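Long-range contact in periplasmic binding protein (Mycobacterium smegmatis, PDB 4MDY), which probably captures an iron-containing ligand outside the membrane and delivers it to an ABC transporter: residues I52-F63 with A76-D84. Numbering follows the deposited sequence.
Sequences IAVTDWFGGEPF and AQPAVLNLD
Ala53, Val54 and Thr55 pair in parallel with Ala79, Val80 and Leu81, forming the two strands of a beta-alpha-beta unit whose crossover includes helix 67-73. Four backbone hydrogen bonds join them: Ala79 N to Ile52 O, Val54 N to Ala79 O, Leu81 N to Val54 O and Asp56 N to Leu81 O, the last nearly straight at 171°.

On one face two methyls, Ala53 CB and Ala79 CB, meet, and Leu81 CD1 reaches Ala53 CB at 4.0 Å. Thr55, branched at CB as suits a strand, has CG2 anti to its backbone N, which carries this methyl to Leu83 CG at 3.9 Å. The same rotamer (chi1 -58°) sets OG1 beside the N and against Leu81 CB. Ser35 O on the other side of strand 53-55 satisfies that buried hydroxyl, and Leu81 packs on helix 89-94.

On the opposite face Val54 CG2 lies alongside Pro78 CG. Phe63 returns over this side, its flat ring receiving Pro78 CD in a CH-pi contact, 3.9 Å from the centroid. Val80 CG2 comes nearest to Phe63 CA, at 3.6 Å, and only obliquely to the ring, whereas Gln77 OE1 meets the ring edge, the amide plane almost perpendicular; Gln77 NE2 is hydrogen-bonded to Gly75 O. Leu73 of helix 67-73 touches both Phe63 and Pro78.

A water donates to Asp56 O and accepts from Leu83 N, and an Asx turn closes with Asp84 N bonded to Asn82 OD1 at 3.1 Å.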
loop_
_atom_site.group_PDB
_atom_site.type_symbol
_atom_site.label_atom_id
_atom_site.label_comp_id
_atom_site.label_asym_id
_atom_site.label_seq_id
_atom_site.Cartn_x
_atom_site.Cartn_y
_atom_site.Cartn_z
ATOM N N ILE A 52 -12.591 15.050 -2.535
ATOM C CA ILE A 52 -12.403 16.337 -3.208
ATOM C C ILE A 52 -10.925 16.706 -3.321
ATOM O O ILE A 52 -10.563 17.647 -4.030
ATOM C CB ILE A 52 -13.157 17.476 -2.506
ATOM C CG1 ILE A 52 -12.673 17.662 -1.063
ATOM C CG2 ILE A 52 -14.654 17.211 -2.569
ATOM C CD1 ILE A 52 -12.919 19.043 -0.515
ATOM N N ALA A 53 -10.081 15.967 -2.607
ATOM C CA ALA A 53 -8.631 16.089 -2.724
ATOM C C ALA A 53 -7.966 14.752 -2.461
ATOM O O ALA A 53 -8.387 13.998 -1.565
ATOM C CB ALA A 53 -8.099 17.125 -1.757
ATOM N N VAL A 54 -6.934 14.468 -3.246
ATOM C CA VAL A 54 -6.106 13.283 -3.091
ATOM C C VAL A 54 -4.666 13.750 -2.891
ATOM O O VAL A 54 -4.243 14.764 -3.467
ATOM C CB VAL A 54 -6.199 12.368 -4.332
ATOM C CG1 VAL A 54 -5.229 11.197 -4.233
ATOM C CG2 VAL A 54 -7.624 11.876 -4.522
ATOM N N THR A 55 -3.921 13.026 -2.063
ATOM C CA THR A 55 -2.514 13.339 -1.842
ATOM C C THR A 55 -1.655 12.386 -2.669
ATOM O O THR A 55 -1.775 11.158 -2.560
ATOM C CB THR A 55 -2.161 13.273 -0.349
ATOM O OG1 THR A 55 -3.005 14.180 0.371
ATOM C CG2 THR A 55 -0.731 13.647 -0.102
ATOM N N ASP A 56 -0.803 12.966 -3.509
ATOM C CA ASP A 56 0.055 12.199 -4.401
ATOM C C ASP A 56 1.174 11.542 -3.602
ATOM O O ASP A 56 1.628 12.083 -2.593
ATOM C CB ASP A 56 0.643 13.114 -5.490
ATOM C CG ASP A 56 1.110 12.352 -6.723
ATOM O OD1 ASP A 56 0.799 11.157 -6.878
ATOM O OD2 ASP A 56 1.797 12.960 -7.559
ATOM N N TRP A 57 1.596 10.366 -4.044
ATOM C CA TRP A 57 2.712 9.654 -3.430
ATOM C C TRP A 57 3.839 9.460 -4.452
ATOM O O TRP A 57 4.904 10.058 -4.317
ATOM C CB TRP A 57 2.219 8.325 -2.838
ATOM C CG TRP A 57 3.268 7.494 -2.172
ATOM C CD1 TRP A 57 4.526 7.882 -1.794
ATOM C CD2 TRP A 57 3.134 6.129 -1.769
ATOM N NE1 TRP A 57 5.186 6.830 -1.202
ATOM C CE2 TRP A 57 4.355 5.743 -1.177
ATOM C CE3 TRP A 57 2.103 5.188 -1.867
ATOM C CZ2 TRP A 57 4.573 4.455 -0.681
ATOM C CZ3 TRP A 57 2.320 3.911 -1.374
ATOM C CH2 TRP A 57 3.543 3.558 -0.786
ATOM N N PHE A 58 3.609 8.633 -5.466
ATOM C CA PHE A 58 4.587 8.454 -6.548
ATOM C C PHE A 58 3.934 7.948 -7.830
ATOM O O PHE A 58 2.743 7.630 -7.843
ATOM C CB PHE A 58 5.711 7.501 -6.113
ATOM C CG PHE A 58 5.296 6.052 -6.033
ATOM C CD1 PHE A 58 4.550 5.588 -4.957
ATOM C CD2 PHE A 58 5.670 5.149 -7.024
ATOM C CE1 PHE A 58 4.170 4.253 -4.877
ATOM C CE2 PHE A 58 5.296 3.813 -6.951
ATOM C CZ PHE A 58 4.543 3.366 -5.874
ATOM N N GLY A 59 4.725 7.892 -8.904
ATOM C CA GLY A 59 4.295 7.317 -10.177
ATOM C C GLY A 59 3.706 8.275 -11.201
ATOM O O GLY A 59 3.421 7.868 -12.325
ATOM N N GLY A 60 3.507 9.535 -10.823
ATOM C CA GLY A 60 2.957 10.544 -11.734
ATOM C C GLY A 60 1.631 10.165 -12.365
ATOM O O GLY A 60 1.411 10.409 -13.550
ATOM N N GLU A 61 0.748 9.556 -11.579
ATOM C CA GLU A 61 -0.560 9.139 -12.068
ATOM C C GLU A 61 -1.515 10.324 -12.026
ATOM O O GLU A 61 -1.374 11.194 -11.173
ATOM C CB GLU A 61 -1.113 8.009 -11.203
ATOM C CG GLU A 61 -0.220 6.778 -11.160
ATOM C CD GLU A 61 -0.178 6.019 -12.477
ATOM O OE1 GLU A 61 -1.176 6.058 -13.226
ATOM O OE2 GLU A 61 0.854 5.371 -12.763
ATOM N N PRO A 62 -2.497 10.362 -12.939
ATOM C CA PRO A 62 -3.467 11.468 -12.930
ATOM C C PRO A 62 -4.269 11.539 -11.626
ATOM O O PRO A 62 -4.890 10.542 -11.212
ATOM C CB PRO A 62 -4.384 11.168 -14.126
ATOM C CG PRO A 62 -4.055 9.780 -14.566
ATOM C CD PRO A 62 -2.681 9.462 -14.090
ATOM N N PHE A 63 -4.224 12.710 -10.988
ATOM C CA PHE A 63 -4.858 12.954 -9.687
ATOM C C PHE A 63 -4.266 12.127 -8.538
ATOM O O PHE A 63 -4.851 12.059 -7.457
ATOM C CB PHE A 63 -6.377 12.753 -9.774
ATOM C CG PHE A 63 -7.043 13.653 -10.772
ATOM C CD1 PHE A 63 -7.149 15.013 -10.529
ATOM C CD2 PHE A 63 -7.560 13.142 -11.951
ATOM C CE1 PHE A 63 -7.764 15.847 -11.443
ATOM C CE2 PHE A 63 -8.177 13.969 -12.872
ATOM C CZ PHE A 63 -8.275 15.322 -12.617
ATOM N N ALA A 76 -14.359 12.697 -11.920
ATOM C CA ALA A 76 -14.039 13.655 -10.860
ATOM C C ALA A 76 -12.669 14.304 -11.047
ATOM O O ALA A 76 -11.730 13.681 -11.549
ATOM C CB ALA A 76 -14.123 12.990 -9.494
ATOM N N GLN A 77 -12.570 15.558 -10.614
ATOM C CA GLN A 77 -11.372 16.372 -10.805
ATOM C C GLN A 77 -10.872 16.882 -9.448
ATOM O O GLN A 77 -10.904 18.089 -9.177
ATOM C CB GLN A 77 -11.690 17.558 -11.736
ATOM C CG GLN A 77 -12.385 17.196 -13.046
ATOM C CD GLN A 77 -11.441 16.600 -14.077
ATOM O OE1 GLN A 77 -10.420 17.194 -14.403
ATOM N NE2 GLN A 77 -11.789 15.429 -14.606
ATOM N N PRO A 78 -10.410 15.967 -8.580
ATOM C CA PRO A 78 -10.018 16.401 -7.237
ATOM C C PRO A 78 -8.758 17.246 -7.235
ATOM O O PRO A 78 -7.924 17.118 -8.127
ATOM C CB PRO A 78 -9.758 15.077 -6.506
ATOM C CG PRO A 78 -9.354 14.143 -7.581
ATOM C CD PRO A 78 -10.203 14.520 -8.764
ATOM N N ALA A 79 -8.624 18.101 -6.232
ATOM C CA ALA A 79 -7.366 18.783 -5.983
ATOM C C ALA A 79 -6.303 17.743 -5.623
ATOM O O ALA A 79 -6.606 16.714 -4.994
ATOM C CB ALA A 79 -7.521 19.802 -4.865
ATOM N N VAL A 80 -5.068 18.002 -6.044
ATOM C CA VAL A 80 -3.942 17.125 -5.738
ATOM C C VAL A 80 -2.995 17.792 -4.754
ATOM O O VAL A 80 -2.432 18.842 -5.033
ATOM C CB VAL A 80 -3.152 16.731 -7.001
ATOM C CG1 VAL A 80 -2.005 15.790 -6.637
ATOM C CG2 VAL A 80 -4.079 16.092 -8.026
ATOM N N LEU A 81 -2.819 17.159 -3.602
ATOM C CA LEU A 81 -1.940 17.655 -2.564
ATOM C C LEU A 81 -0.676 16.825 -2.581
ATOM O O LEU A 81 -0.593 15.822 -3.281
ATOM C CB LEU A 81 -2.613 17.502 -1.196
ATOM C CG LEU A 81 -4.060 17.977 -1.085
ATOM C CD1 LEU A 81 -4.646 17.604 0.274
ATOM C CD2 LEU A 81 -4.127 19.479 -1.315
ATOM N N ASN A 82 0.303 17.231 -1.789
ATOM C CA ASN A 82 1.477 16.394 -1.547
ATOM C C ASN A 82 2.068 16.717 -0.188
ATOM O O ASN A 82 1.727 17.735 0.408
ATOM C CB ASN A 82 2.518 16.563 -2.659
ATOM C CG ASN A 82 3.119 17.949 -2.694
ATOM O OD1 ASN A 82 3.747 18.388 -1.734
ATOM N ND2 ASN A 82 2.942 18.642 -3.807
ATOM N N LEU A 83 2.955 15.850 0.285
ATOM C CA LEU A 83 3.522 15.961 1.631
ATOM C C LEU A 83 4.971 16.445 1.628
ATOM O O LEU A 83 5.679 16.258 2.609
ATOM C CB LEU A 83 3.428 14.603 2.346
ATOM C CG LEU A 83 2.029 14.020 2.567
ATOM C CD1 LEU A 83 2.099 12.727 3.369
ATOM C CD2 LEU A 83 1.134 15.025 3.269
ATOM N N ASP A 84 5.400 17.091 0.541
ATOM C CA ASP A 84 6.776 17.606 0.425
ATOM C C ASP A 84 7.184 18.493 1.606
ATOM O O ASP A 84 8.319 18.421 2.073
ATOM C CB ASP A 84 6.961 18.383 -0.889
ATOM C CG ASP A 84 6.889 17.492 -2.120
ATOM O OD1 ASP A 84 6.579 16.287 -1.987
ATOM O OD2 ASP A 84 7.144 18.004 -3.234
HETATM O O HOH W 1 3.419 13.334 -1.179
#